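Local coordinates for probable transcriptional regulator, LysR family protein (Rhodococcus sp., PDB 2QL3) that probably binds DNA and regulates transcription, this chain being its C-terminal LysR-type substrate-binding domain of the periplasmic-binding-protein fold, at residues G5-C11 with S35-D41; A26-Y31 with A200-F204; R47-E51 with S66-Q70; M75-P79 with K178-V184; L98-E103 with A125-R130. One frame throughout, in Å; residues are numbered along the deposited sequence.

Interaction 1. Residues G5-C11 with S35-D41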
# COMPACT_ATOMS: atom_id res chain seq x y z
N GLY A 5 -19.30 -23.12 -2.32
CA GLY A 5 -18.66 -23.00 -3.62
C GLY A 5 -17.87 -21.69 -3.76
O GLY A 5 -17.92 -20.82 -2.87
N PRO A 6 -17.13 -21.56 -4.88
CA PRO A 6 -16.15 -20.45 -5.09
C PRO A 6 -16.84 -19.17 -5.46
O PRO A 6 -17.81 -19.21 -6.22
CB PRO A 6 -15.33 -20.94 -6.27
CG PRO A 6 -16.30 -21.84 -7.06
CD PRO A 6 -17.15 -22.49 -6.02
N ILE A 7 -16.34 -18.02 -4.97
CA ILE A 7 -16.73 -16.70 -5.52
C ILE A 7 -15.46 -15.92 -5.74
O ILE A 7 -14.58 -15.95 -4.91
CB ILE A 7 -17.75 -15.88 -4.61
CG1 ILE A 7 -18.04 -14.52 -5.22
CG2 ILE A 7 -17.25 -15.71 -3.13
CD1 ILE A 7 -18.85 -13.56 -4.33
N ALA A 8 -15.36 -15.26 -6.88
CA ALA A 8 -14.23 -14.32 -7.15
C ALA A 8 -14.63 -12.86 -6.90
O ALA A 8 -15.55 -12.33 -7.51
CB ALA A 8 -13.64 -14.51 -8.56
N VAL A 9 -13.96 -12.29 -5.91
CA VAL A 9 -14.18 -10.90 -5.47
C VAL A 9 -12.97 -10.01 -5.81
O VAL A 9 -11.81 -10.26 -5.40
CB VAL A 9 -14.43 -10.81 -3.95
CG1 VAL A 9 -14.74 -9.33 -3.54
CG2 VAL A 9 -15.56 -11.76 -3.49
N GLY A 10 -13.22 -8.99 -6.59
CA GLY A 10 -12.12 -8.08 -6.90
C GLY A 10 -12.29 -6.79 -6.16
O GLY A 10 -13.42 -6.48 -5.65
N CYS A 11 -11.22 -6.00 -6.08
CA CYS A 11 -11.32 -4.63 -5.56
C CYS A 11 -10.14 -3.77 -5.98
O CYS A 11 -9.13 -4.32 -6.44
CB CYS A 11 -11.50 -4.63 -4.05
SG CYS A 11 -10.04 -4.93 -3.13
N SER A 35 -15.92 -20.40 -0.80
CA SER A 35 -14.52 -19.97 -0.79
C SER A 35 -14.30 -18.71 -1.63
O SER A 35 -14.76 -18.63 -2.78
CB SER A 35 -13.57 -21.10 -1.20
OG SER A 35 -13.77 -21.54 -2.52
N VAL A 36 -13.60 -17.71 -1.07
CA VAL A 36 -13.35 -16.49 -1.84
C VAL A 36 -12.04 -16.42 -2.58
O VAL A 36 -10.97 -16.69 -2.03
CB VAL A 36 -13.73 -15.17 -1.11
CG1 VAL A 36 -14.01 -15.37 0.34
CG2 VAL A 36 -12.83 -13.97 -1.50
N GLU A 37 -12.14 -16.09 -3.87
CA GLU A 37 -10.92 -15.83 -4.64
C GLU A 37 -10.75 -14.33 -4.69
O GLU A 37 -11.51 -13.63 -5.37
CB GLU A 37 -11.00 -16.48 -6.03
CG GLU A 37 -10.91 -18.06 -5.97
CD GLU A 37 -12.18 -18.84 -6.46
OE1 GLU A 37 -12.56 -18.71 -7.66
OE2 GLU A 37 -12.78 -19.60 -5.64
N PHE A 38 -9.80 -13.83 -3.93
CA PHE A 38 -9.64 -12.40 -3.77
C PHE A 38 -8.57 -11.89 -4.71
O PHE A 38 -7.46 -12.43 -4.72
CB PHE A 38 -9.28 -12.10 -2.32
CG PHE A 38 -8.91 -10.68 -2.08
CD1 PHE A 38 -7.56 -10.31 -1.89
CD2 PHE A 38 -9.89 -9.69 -2.08
CE1 PHE A 38 -7.21 -8.96 -1.65
CE2 PHE A 38 -9.53 -8.33 -1.85
CZ PHE A 38 -8.19 -7.98 -1.64
N ARG A 39 -8.88 -10.85 -5.48
CA ARG A 39 -7.91 -10.19 -6.36
C ARG A 39 -8.03 -8.69 -6.22
O ARG A 39 -9.08 -8.15 -6.39
CB ARG A 39 -8.10 -10.51 -7.86
CG ARG A 39 -8.62 -11.88 -8.18
CD ARG A 39 -7.81 -12.59 -9.27
NE ARG A 39 -8.26 -13.97 -9.36
CZ ARG A 39 -7.84 -14.97 -8.57
NH1 ARG A 39 -6.90 -14.76 -7.62
NH2 ARG A 39 -8.36 -16.19 -8.72
N GLU A 40 -6.93 -8.02 -5.92
CA GLU A 40 -6.85 -6.57 -6.01
C GLU A 40 -6.36 -6.22 -7.39
O GLU A 40 -5.41 -6.83 -7.87
CB GLU A 40 -5.80 -6.05 -5.02
CG GLU A 40 -6.35 -5.78 -3.68
CD GLU A 40 -5.28 -5.55 -2.62
OE1 GLU A 40 -4.22 -6.22 -2.68
OE2 GLU A 40 -5.50 -4.69 -1.74
N ASP A 41 -6.98 -5.26 -8.04
CA ASP A 41 -6.42 -4.83 -9.35
C ASP A 41 -6.69 -3.42 -9.65
O ASP A 41 -7.56 -2.83 -9.02
CB ASP A 41 -6.81 -5.72 -10.53
CG ASP A 41 -5.59 -6.14 -11.32
OD1 ASP A 41 -4.69 -5.26 -11.60
OD2 ASP A 41 -5.53 -7.32 -11.66

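Interaction 2. Residues A26-Y31 with A200-F204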
# COMPACT_ATOMS: atom_id res chain seq x y z
N ALA A 26 -16.28 -11.69 7.82
CA ALA A 26 -17.69 -11.91 8.16
C ALA A 26 -18.36 -12.89 7.17
O ALA A 26 -19.14 -13.78 7.57
CB ALA A 26 -18.46 -10.57 8.22
N PHE A 27 -18.06 -12.75 5.87
CA PHE A 27 -18.72 -13.61 4.87
C PHE A 27 -18.35 -15.08 5.08
O PHE A 27 -19.24 -15.97 5.16
CB PHE A 27 -18.48 -13.10 3.42
CG PHE A 27 -19.12 -13.97 2.34
CD1 PHE A 27 -20.49 -13.92 2.13
CD2 PHE A 27 -18.36 -14.84 1.58
CE1 PHE A 27 -21.09 -14.76 1.17
CE2 PHE A 27 -18.95 -15.69 0.65
CZ PHE A 27 -20.31 -15.65 0.44
N THR A 28 -17.05 -15.35 5.23
CA THR A 28 -16.56 -16.70 5.28
C THR A 28 -16.91 -17.36 6.58
O THR A 28 -17.03 -18.59 6.64
CB THR A 28 -15.02 -16.82 4.98
OG1 THR A 28 -14.26 -15.87 5.76
CG2 THR A 28 -14.80 -16.63 3.49
N ALA A 29 -17.11 -16.53 7.61
CA ALA A 29 -17.65 -16.92 8.91
C ALA A 29 -19.13 -17.27 8.80
O ALA A 29 -19.55 -18.28 9.33
CB ALA A 29 -17.43 -15.82 9.96
N GLU A 30 -19.94 -16.48 8.10
CA GLU A 30 -21.33 -16.96 7.93
C GLU A 30 -21.52 -18.19 7.08
O GLU A 30 -22.47 -18.97 7.32
CB GLU A 30 -22.41 -15.93 7.59
CG GLU A 30 -23.67 -16.34 8.53
CD GLU A 30 -24.95 -15.66 8.19
OE1 GLU A 30 -25.88 -16.34 7.71
OE2 GLU A 30 -25.03 -14.43 8.40
N TYR A 31 -20.66 -18.34 6.08
CA TYR A 31 -20.79 -19.38 5.06
C TYR A 31 -19.48 -20.14 4.96
O TYR A 31 -18.69 -19.91 4.05
CB TYR A 31 -21.10 -18.75 3.70
CG TYR A 31 -22.43 -18.05 3.64
CD1 TYR A 31 -23.62 -18.76 3.53
CD2 TYR A 31 -22.49 -16.66 3.71
CE1 TYR A 31 -24.85 -18.10 3.49
CE2 TYR A 31 -23.70 -15.99 3.67
CZ TYR A 31 -24.87 -16.70 3.56
OH TYR A 31 -26.06 -16.01 3.51
N ALA A 200 -25.56 -14.50 -2.59
CA ALA A 200 -25.45 -14.53 -1.12
C ALA A 200 -24.47 -13.47 -0.63
O ALA A 200 -24.74 -12.81 0.40
CB ALA A 200 -25.07 -15.93 -0.56
N PHE A 201 -23.38 -13.28 -1.39
CA PHE A 201 -22.36 -12.27 -1.05
C PHE A 201 -22.92 -10.82 -1.09
O PHE A 201 -22.76 -10.05 -0.12
CB PHE A 201 -21.12 -12.39 -1.93
CG PHE A 201 -20.04 -11.45 -1.57
CD1 PHE A 201 -19.09 -11.82 -0.64
CD2 PHE A 201 -19.93 -10.19 -2.17
CE1 PHE A 201 -18.05 -10.98 -0.29
CE2 PHE A 201 -18.88 -9.33 -1.81
CZ PHE A 201 -17.94 -9.74 -0.83
N ILE A 202 -23.58 -10.48 -2.19
CA ILE A 202 -24.17 -9.22 -2.37
C ILE A 202 -25.22 -8.92 -1.27
O ILE A 202 -25.20 -7.84 -0.71
CB ILE A 202 -24.82 -9.09 -3.80
CG1 ILE A 202 -23.72 -9.19 -4.88
CG2 ILE A 202 -25.71 -7.81 -3.89
CD1 ILE A 202 -24.20 -9.61 -6.32
N ARG A 203 -26.08 -9.88 -0.96
CA ARG A 203 -27.12 -9.69 0.05
C ARG A 203 -26.46 -9.54 1.44
O ARG A 203 -26.91 -8.75 2.26
CB ARG A 203 -28.19 -10.84 0.05
CG ARG A 203 -29.03 -10.98 -1.23
CD ARG A 203 -30.03 -12.13 -1.08
NE ARG A 203 -30.85 -12.47 -2.27
CZ ARG A 203 -31.46 -13.66 -2.44
NH1 ARG A 203 -31.33 -14.62 -1.53
NH2 ARG A 203 -32.22 -13.90 -3.51
N PHE A 204 -25.39 -10.30 1.67
CA PHE A 204 -24.73 -10.33 2.96
C PHE A 204 -24.00 -9.00 3.23
O PHE A 204 -24.11 -8.45 4.35
CB PHE A 204 -23.82 -11.55 3.10
CG PHE A 204 -23.07 -11.61 4.45
CD1 PHE A 204 -23.65 -12.21 5.56
CD2 PHE A 204 -21.81 -11.06 4.58
CE1 PHE A 204 -22.98 -12.25 6.82
CE2 PHE A 204 -21.13 -11.09 5.81
CZ PHE A 204 -21.73 -11.69 6.95
O HOH W 1 -26.44 -13.67 2.42

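Interaction 3. Residues R47-E51 with S66-Q70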
# COMPACT_ATOMS: atom_id res chain seq x y z
N ARG A 47 -11.90 -4.00 -14.40
CA ARG A 47 -13.06 -3.91 -15.31
C ARG A 47 -13.01 -5.03 -16.37
O ARG A 47 -14.02 -5.69 -16.70
CB ARG A 47 -13.06 -2.51 -15.97
CG ARG A 47 -13.99 -2.36 -17.19
CD ARG A 47 -13.98 -0.89 -17.73
NE ARG A 47 -13.01 -0.78 -18.80
CZ ARG A 47 -11.94 -0.02 -18.81
NH1 ARG A 47 -11.71 0.86 -17.78
NH2 ARG A 47 -11.14 -0.08 -19.89
N THR A 48 -11.81 -5.22 -16.90
CA THR A 48 -11.49 -6.25 -17.86
C THR A 48 -11.73 -7.68 -17.33
O THR A 48 -12.27 -8.52 -18.02
CB THR A 48 -10.00 -6.03 -18.27
OG1 THR A 48 -10.02 -5.10 -19.36
CG2 THR A 48 -9.35 -7.30 -18.71
N GLN A 49 -11.32 -7.92 -16.10
CA GLN A 49 -11.59 -9.20 -15.43
C GLN A 49 -13.08 -9.40 -15.20
O GLN A 49 -13.63 -10.48 -15.57
CB GLN A 49 -10.72 -9.32 -14.15
CG GLN A 49 -9.25 -9.48 -14.51
CD GLN A 49 -8.24 -9.12 -13.39
OE1 GLN A 49 -7.11 -8.70 -13.68
NE2 GLN A 49 -8.63 -9.32 -12.15
N LEU A 50 -13.76 -8.40 -14.66
CA LEU A 50 -15.23 -8.46 -14.49
C LEU A 50 -15.99 -8.71 -15.81
O LEU A 50 -16.91 -9.54 -15.87
CB LEU A 50 -15.79 -7.23 -13.78
CG LEU A 50 -17.17 -7.36 -13.07
CD1 LEU A 50 -17.17 -8.28 -11.87
CD2 LEU A 50 -17.67 -6.00 -12.57
N GLU A 51 -15.64 -8.00 -16.88
CA GLU A 51 -16.29 -8.24 -18.19
C GLU A 51 -16.11 -9.67 -18.65
O GLU A 51 -17.02 -10.24 -19.26
CB GLU A 51 -15.80 -7.29 -19.31
CG GLU A 51 -16.24 -5.84 -19.19
CD GLU A 51 -17.67 -5.58 -19.62
OE1 GLU A 51 -18.22 -6.32 -20.50
OE2 GLU A 51 -18.25 -4.61 -19.04
N SER A 66 -18.63 1.58 -15.83
CA SER A 66 -19.59 1.39 -16.91
C SER A 66 -21.01 1.42 -16.40
O SER A 66 -21.31 0.91 -15.31
CB SER A 66 -19.46 0.07 -17.67
OG SER A 66 -18.49 -0.74 -17.05
N PRO A 67 -21.90 2.01 -17.21
CA PRO A 67 -23.34 1.79 -17.05
C PRO A 67 -23.76 0.32 -17.14
O PRO A 67 -24.89 0.04 -16.77
CB PRO A 67 -23.95 2.58 -18.22
CG PRO A 67 -22.97 3.62 -18.53
CD PRO A 67 -21.61 2.97 -18.30
N GLU A 68 -22.89 -0.59 -17.61
CA GLU A 68 -23.26 -2.02 -17.73
C GLU A 68 -23.28 -2.73 -16.34
O GLU A 68 -23.72 -3.88 -16.23
CB GLU A 68 -22.30 -2.78 -18.69
CG GLU A 68 -22.52 -2.59 -20.27
CD GLU A 68 -21.97 -3.78 -21.14
OE1 GLU A 68 -20.73 -3.88 -21.43
OE2 GLU A 68 -22.80 -4.61 -21.59
N TRP A 69 -22.77 -2.04 -15.31
CA TRP A 69 -22.61 -2.57 -13.96
C TRP A 69 -23.74 -2.16 -13.05
O TRP A 69 -24.09 -1.01 -12.94
CB TRP A 69 -21.28 -2.09 -13.36
CG TRP A 69 -20.03 -2.69 -14.06
CD1 TRP A 69 -19.98 -3.36 -15.28
CD2 TRP A 69 -18.67 -2.59 -13.61
NE1 TRP A 69 -18.68 -3.68 -15.59
CE2 TRP A 69 -17.85 -3.25 -14.57
CE3 TRP A 69 -18.07 -2.03 -12.48
CZ2 TRP A 69 -16.47 -3.36 -14.42
CZ3 TRP A 69 -16.70 -2.16 -12.31
CH2 TRP A 69 -15.90 -2.80 -13.29
N GLN A 70 -24.35 -3.14 -12.44
CA GLN A 70 -25.29 -2.94 -11.35
C GLN A 70 -24.41 -2.66 -10.14
O GLN A 70 -23.33 -3.23 -10.01
CB GLN A 70 -26.06 -4.24 -11.15
CG GLN A 70 -27.00 -4.58 -12.29
CD GLN A 70 -28.34 -3.87 -12.13
OE1 GLN A 70 -29.23 -4.35 -11.42
NE2 GLN A 70 -28.48 -2.72 -12.78

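Interaction 4. Residues M75-P79 with K178-V184. With PO4 (phosphate ion), chain R.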
# COMPACT_ATOMS: atom_id res chain seq x y z
N MSE A 75 -21.14 2.30 1.51
CA MSE A 75 -20.78 3.43 2.34
C MSE A 75 -20.44 4.59 1.41
O MSE A 75 -20.25 4.39 0.21
CB MSE A 75 -19.63 3.15 3.31
CG MSE A 75 -18.39 2.35 2.78
SE MSE A 75 -16.81 3.38 3.12
CE MSE A 75 -16.51 3.06 5.05
N THR A 76 -20.45 5.81 1.97
CA THR A 76 -20.13 7.01 1.24
C THR A 76 -19.08 7.77 2.07
O THR A 76 -19.13 7.76 3.29
CB THR A 76 -21.35 7.89 1.09
OG1 THR A 76 -22.34 7.22 0.31
CG2 THR A 76 -21.00 9.13 0.33
N ARG A 77 -18.17 8.44 1.41
CA ARG A 77 -17.19 9.24 2.17
C ARG A 77 -16.85 10.47 1.43
O ARG A 77 -16.71 10.48 0.22
CB ARG A 77 -15.88 8.47 2.41
CG ARG A 77 -16.07 7.08 3.02
CD ARG A 77 -15.68 7.08 4.46
NE ARG A 77 -14.43 6.32 4.62
CZ ARG A 77 -13.57 6.46 5.64
NH1 ARG A 77 -13.82 7.33 6.63
NH2 ARG A 77 -12.48 5.69 5.68
N GLU A 78 -16.69 11.51 2.20
CA GLU A 78 -16.22 12.82 1.76
C GLU A 78 -14.70 12.80 1.54
O GLU A 78 -13.98 12.36 2.41
CB GLU A 78 -16.53 13.75 2.92
CG GLU A 78 -17.74 14.61 2.80
CD GLU A 78 -17.33 16.07 2.60
OE1 GLU A 78 -17.69 16.61 1.52
OE2 GLU A 78 -16.66 16.67 3.51
N PRO A 79 -14.20 13.29 0.39
CA PRO A 79 -12.73 13.55 0.36
C PRO A 79 -12.31 14.48 1.50
O PRO A 79 -13.08 15.41 1.86
CB PRO A 79 -12.50 14.29 -0.97
CG PRO A 79 -13.78 14.07 -1.77
CD PRO A 79 -14.90 13.63 -0.87
N LYS A 178 -17.73 22.42 -0.41
CA LYS A 178 -17.64 21.09 0.14
C LYS A 178 -17.52 20.14 -1.07
O LYS A 178 -18.32 20.23 -1.99
CB LYS A 178 -18.92 20.80 0.95
CG LYS A 178 -18.72 19.90 2.13
CD LYS A 178 -19.89 19.02 2.42
CE LYS A 178 -19.76 18.57 3.86
NZ LYS A 178 -20.64 17.42 4.19
N PRO A 179 -16.50 19.26 -1.11
CA PRO A 179 -16.42 18.27 -2.18
C PRO A 179 -17.50 17.18 -2.17
O PRO A 179 -18.08 16.86 -1.15
CB PRO A 179 -15.04 17.66 -1.98
CG PRO A 179 -14.79 17.83 -0.51
CD PRO A 179 -15.31 19.19 -0.25
N ALA A 180 -17.81 16.69 -3.37
CA ALA A 180 -18.81 15.66 -3.61
C ALA A 180 -18.40 14.40 -2.82
O ALA A 180 -17.20 14.08 -2.77
CB ALA A 180 -18.88 15.36 -5.15
N SER A 181 -19.34 13.76 -2.13
CA SER A 181 -19.07 12.47 -1.50
C SER A 181 -18.92 11.38 -2.57
O SER A 181 -19.50 11.49 -3.66
CB SER A 181 -20.19 12.07 -0.53
OG SER A 181 -20.24 13.07 0.47
N VAL A 182 -18.17 10.35 -2.22
CA VAL A 182 -17.95 9.25 -3.12
C VAL A 182 -18.42 8.00 -2.44
O VAL A 182 -18.03 7.71 -1.31
CB VAL A 182 -16.42 9.13 -3.49
CG1 VAL A 182 -16.15 7.89 -4.40
CG2 VAL A 182 -15.94 10.41 -4.14
N ALA A 183 -19.28 7.28 -3.15
CA ALA A 183 -19.76 5.99 -2.72
C ALA A 183 -18.76 4.91 -3.06
O ALA A 183 -18.16 4.88 -4.14
CB ALA A 183 -21.11 5.70 -3.37
N VAL A 184 -18.59 4.02 -2.08
CA VAL A 184 -18.04 2.72 -2.28
C VAL A 184 -19.23 1.77 -2.50
O VAL A 184 -20.20 1.72 -1.70
CB VAL A 184 -17.22 2.33 -1.07
CG1 VAL A 184 -16.54 0.93 -1.26
CG2 VAL A 184 -16.14 3.40 -0.81
P PO4 R . -22.50 5.64 5.03
O1 PO4 R . -23.51 6.76 5.19
O2 PO4 R . -23.20 4.42 4.46
O3 PO4 R . -21.44 6.14 4.10
O4 PO4 R . -21.82 5.25 6.34

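Interaction 5. Residues L98-E103 with A125-R130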
# COMPACT_ATOMS: atom_id res chain seq x y z
N LEU A 98 -9.45 24.53 0.14
CA LEU A 98 -8.36 23.93 -0.60
C LEU A 98 -7.54 25.01 -1.28
O LEU A 98 -6.32 24.91 -1.39
CB LEU A 98 -8.96 23.04 -1.65
CG LEU A 98 -8.64 21.58 -1.82
CD1 LEU A 98 -9.87 20.97 -2.44
CD2 LEU A 98 -7.48 21.46 -2.76
N ALA A 99 -8.24 26.03 -1.76
CA ALA A 99 -7.60 27.20 -2.35
C ALA A 99 -6.42 27.71 -1.52
O ALA A 99 -5.49 28.31 -2.08
CB ALA A 99 -8.64 28.33 -2.56
N ASP A 100 -6.45 27.48 -0.20
CA ASP A 100 -5.40 27.96 0.73
C ASP A 100 -4.11 27.14 0.65
O ASP A 100 -3.09 27.55 1.15
CB ASP A 100 -5.92 28.06 2.18
CG ASP A 100 -7.04 29.11 2.34
OD1 ASP A 100 -7.59 29.27 3.46
OD2 ASP A 100 -7.39 29.77 1.32
N LEU A 101 -4.18 26.00 -0.01
CA LEU A 101 -3.05 25.10 -0.22
C LEU A 101 -2.57 25.14 -1.67
O LEU A 101 -1.69 24.38 -2.05
CB LEU A 101 -3.49 23.68 0.14
CG LEU A 101 -3.69 23.43 1.63
CD1 LEU A 101 -4.55 22.21 1.77
CD2 LEU A 101 -2.29 23.23 2.28
N ALA A 102 -3.14 26.01 -2.49
CA ALA A 102 -2.78 26.04 -3.91
C ALA A 102 -1.28 26.21 -4.15
O ALA A 102 -0.74 25.71 -5.16
CB ALA A 102 -3.59 27.14 -4.67
N GLU A 103 -0.61 26.95 -3.26
CA GLU A 103 0.81 27.18 -3.44
C GLU A 103 1.73 26.27 -2.59
O GLU A 103 2.94 26.40 -2.65
CB GLU A 103 1.16 28.68 -3.31
CG GLU A 103 0.59 29.56 -4.48
CD GLU A 103 1.31 29.31 -5.85
OE1 GLU A 103 2.47 29.79 -6.02
OE2 GLU A 103 0.72 28.64 -6.75
N ALA A 125 -11.96 23.96 -6.94
CA ALA A 125 -11.50 25.04 -6.03
C ALA A 125 -10.67 26.13 -6.75
O ALA A 125 -10.26 27.15 -6.13
CB ALA A 125 -10.73 24.45 -4.87
N GLY A 126 -10.41 25.92 -8.05
CA GLY A 126 -9.80 26.95 -8.92
C GLY A 126 -8.33 26.77 -9.33
O GLY A 126 -7.77 27.63 -9.96
N PHE A 127 -7.72 25.64 -8.98
CA PHE A 127 -6.27 25.49 -9.23
C PHE A 127 -5.86 24.14 -9.74
O PHE A 127 -6.65 23.18 -9.76
CB PHE A 127 -5.42 25.94 -8.02
CG PHE A 127 -5.50 25.03 -6.84
CD1 PHE A 127 -6.62 25.05 -6.01
CD2 PHE A 127 -4.46 24.13 -6.57
CE1 PHE A 127 -6.74 24.17 -4.94
CE2 PHE A 127 -4.54 23.27 -5.47
CZ PHE A 127 -5.68 23.28 -4.66
N ALA A 128 -4.63 24.11 -10.25
CA ALA A 128 -3.93 22.92 -10.66
C ALA A 128 -2.85 22.75 -9.58
O ALA A 128 -2.06 23.66 -9.35
CB ALA A 128 -3.30 23.12 -12.05
N PRO A 129 -2.87 21.64 -8.87
CA PRO A 129 -1.91 21.58 -7.75
C PRO A 129 -0.46 21.43 -8.23
O PRO A 129 -0.22 20.85 -9.32
CB PRO A 129 -2.32 20.33 -7.01
CG PRO A 129 -2.91 19.44 -8.11
CD PRO A 129 -3.69 20.41 -8.98
N ARG A 130 0.45 21.94 -7.40
CA ARG A 130 1.91 21.75 -7.55
C ARG A 130 2.28 20.40 -6.93
O ARG A 130 2.44 20.31 -5.71
CB ARG A 130 2.71 22.83 -6.81
CG ARG A 130 2.29 24.35 -7.04
CD ARG A 130 3.12 25.34 -6.16
NE ARG A 130 4.54 24.96 -6.13
CZ ARG A 130 5.22 24.47 -5.07
NH1 ARG A 130 4.66 24.32 -3.87
NH2 ARG A 130 6.50 24.14 -5.21
O HOH W 2 -1.38 25.43 -7.78

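Interaction 1. Residues G5-C11 with S35-D41
P6 to C11 pairs with S35 to E40 as neighbouring parallel strands, the two joined through helix 20-30 in a beta-alpha-beta crossover. Seven backbone hydrogen bonds zigzag between them. S35 N gives to G5 O, and I7 N and E37 N follow on S35 O and I7 O, the last (E37 N to I7 O, 2.7 Å) nearly straight at 175° and in the carbonyl plane. V9 and C11 donate to E37 O and R39 O, and R39 N and D41 N return to V9 O and C11 O. A8 N is bonded to D56 OD2, and the backbones of A8 and G10 bond to D56, V57 and I59 on the far side. On one face the CB atoms of A8 and E37 lie 4.2 Å apart, and the E37 chain bends at chi2 (116°) so that its carboxylate lies by the P6 ring. Trimmed to an alanine, E37 would probably leave the P6 ring without its carboxylate neighbour. On the other face I7 CG2 lies beside V36 CB, V9 CG2 meets V36 CG2 at 4.0 Å, and C11 SG reaches F38 CE2 at 3.7 Å, a sulfur-aromatic contact oblique to the ring. The E40 carboxylate is held by T135 and T140 of the second subunit, and D41 by R45. Main-chain polarity is thus largely met within the sheet, leaving I7, V9 and F38 to pack on helices.

Interaction 2. Residues A26-Y31 with A200-F204
F27 of helix 20-30 meets F201 and F204 of helix 196-205 in an aromatic cluster where the two helices cross, their short segments at 119°. The ring contacts come first. F201 drives its edge into the centre of one F27 face, a T-shaped pair with centroids 5.0 Å apart. F27 in turn offers its own edge to the face of F204 in an offset edge-to-face pair with planes at 67°. With CG anti to the backbone N (chi1 -176°), the F201 ring reaches out over F27. Other apolar packing adds to this: A26 CB lies in plane at the F204 edge, 3.6 Å from F204 CE2, and Y31 CE2 stands 4.2 Å from F204 CD1. The polar side is thinner. The E30 carboxylate also comes to the F204 edge, OE2 being 3.4 Å from F204 CE1. Beyond the cluster F27 and F201 both rest on I7 of strand 5-11. One water bridges the helices, 2.6 Å from Y31 OH and donating to A200 O at 2.8 Å.

Interaction 3. Residues R47-E51 with S66-Q70
W69 ends a type I beta turn that begins at S66 and opens strand 69-84, and its indole is laid against L50 on the last turn of helix 43-51. L50 CD2 sits over the centre of the six-membered ring, 3.4 Å from its centroid and 14° off the ring normal, a CH-pi contact. S66 OG, from within the turn, lies over the opposite face nearer the rim. R47 comes in at the edge, its CA in the ring plane and 3.6 Å from W69 CZ2, while its NH1 is hydrogen-bonded to N44. With CG anti to the carbonyl carbon (chi1 -68°), the W69 ring is carried over to the helix. Replacing W69 by an alanine is likely to strip L50 CD2 of the ring beneath it and open a gap between helix and turn. E51 OE2 stands 3.6 Å from W69 NE1 without a hydrogen bond, and E68 OE1 lies 3.5 Å from the same E51 OE2. Two carboxylates so near would probably raise the proton affinity of one of them. The W69 ring also meets H189 and touches A187, so the indole is wedged between helix 43-51 and strand 182-189, a partner strand of 69-84.

Interaction 4. Residues M75-P79 with K178-V184
M75 to R77 runs antiparallel to V182 to V184, with M75-V184 and R77-V182 as hydrogen-bonded pairs and T76-A183 the non-hydrogen-bonded pair between them. V184 N gives to M75 O at 2.9 Å, answered by a weak bond from M75 N to V184 O. R77 N to V182 O and its return bond from V182 N to R77 O are both 2.8 Å. M75, a selenomethionine, lies alongside V184, with SE 4.0 Å from V184 CG2. P79 CG packs on P179 CB at 3.8 Å as the two rings slide past each other. These long strands are consistent with the paired crossover segments that link the two lobes of periplasmic-binding-protein folds. A phosphate, probably from the crystallisation liquor, takes the T76 amide through O3 at a doubtfully short distance. E78 OE1 lies 2.7 Å from P179 O, an acceptor pair that a proton on E78 might ease, although K178 NZ, beyond a salt bridge at 4.1 Å from E78 OE1, would tend to favour the charged form.

Interaction 5. Residues L98-E103 with A125-R130
F127 carries its ring between the backbone N and the carbonyl carbon (chi1 71°), which lays one face under A102, and R130 bends at chi3 (42°) to turn its guanidinium back to E103. A102 CB stands 3.7 Å from the F127 centroid, a CH-pi contact slightly displaced toward the rim near CG. L98 CD2 comes in plane at the far edge of the same ring, at a modelled distance too short to trust, and L98 CB packs on A125 CB at 3.9 Å. The short 3-10 turn 98-101 thus lies against the end of helix 114-125, which stops in a Schellman motif: G126 takes positive phi, where a side chain would jam against the preceding carbonyl. The contact joins the loop leading into strand 106-109 to the loop after helix 114-125, in a strand-helix-strand unit whose strands 106-109 and 131-135 are parallel, and the backbone of R130 is hydrogen-bonded to M106. L98 also touches V121, C122 and W151, while F127 shares C122. R130 NH1 gives E103 O a weak bond of 3.0 Å, bent to 126°. E103 OE1 is 5.3 Å from R130 NE, too far for a salt bridge. A water donates both to A102 O, at 2.7 Å, and to A128 O, at 2.5 Å, joining main-chain carbonyls of the two segments.

In the fold
Starting at the N terminus, interaction 1 closes the first beta-alpha-beta loop, from strand 5-11 through helix 20-30 to strand 34-40. Interaction 2 opens inside that loop and crosses it, bringing the C-terminal helix 196-205 back onto helix 20-30; the two contacts touch where I7 and V9 rest on F201. Interactions 3, 4 and 5 all nest within the long loop closed by interaction 2. Interaction 3 follows interaction 1 in series and fixes helix 43-51 to the start of strand 69-84. Farther along that strand, interaction 4 pairs it with strand 182-189. Interaction 5, inside the loop of interaction 4, ties the loop before strand 106-109 to that after helix 114-125.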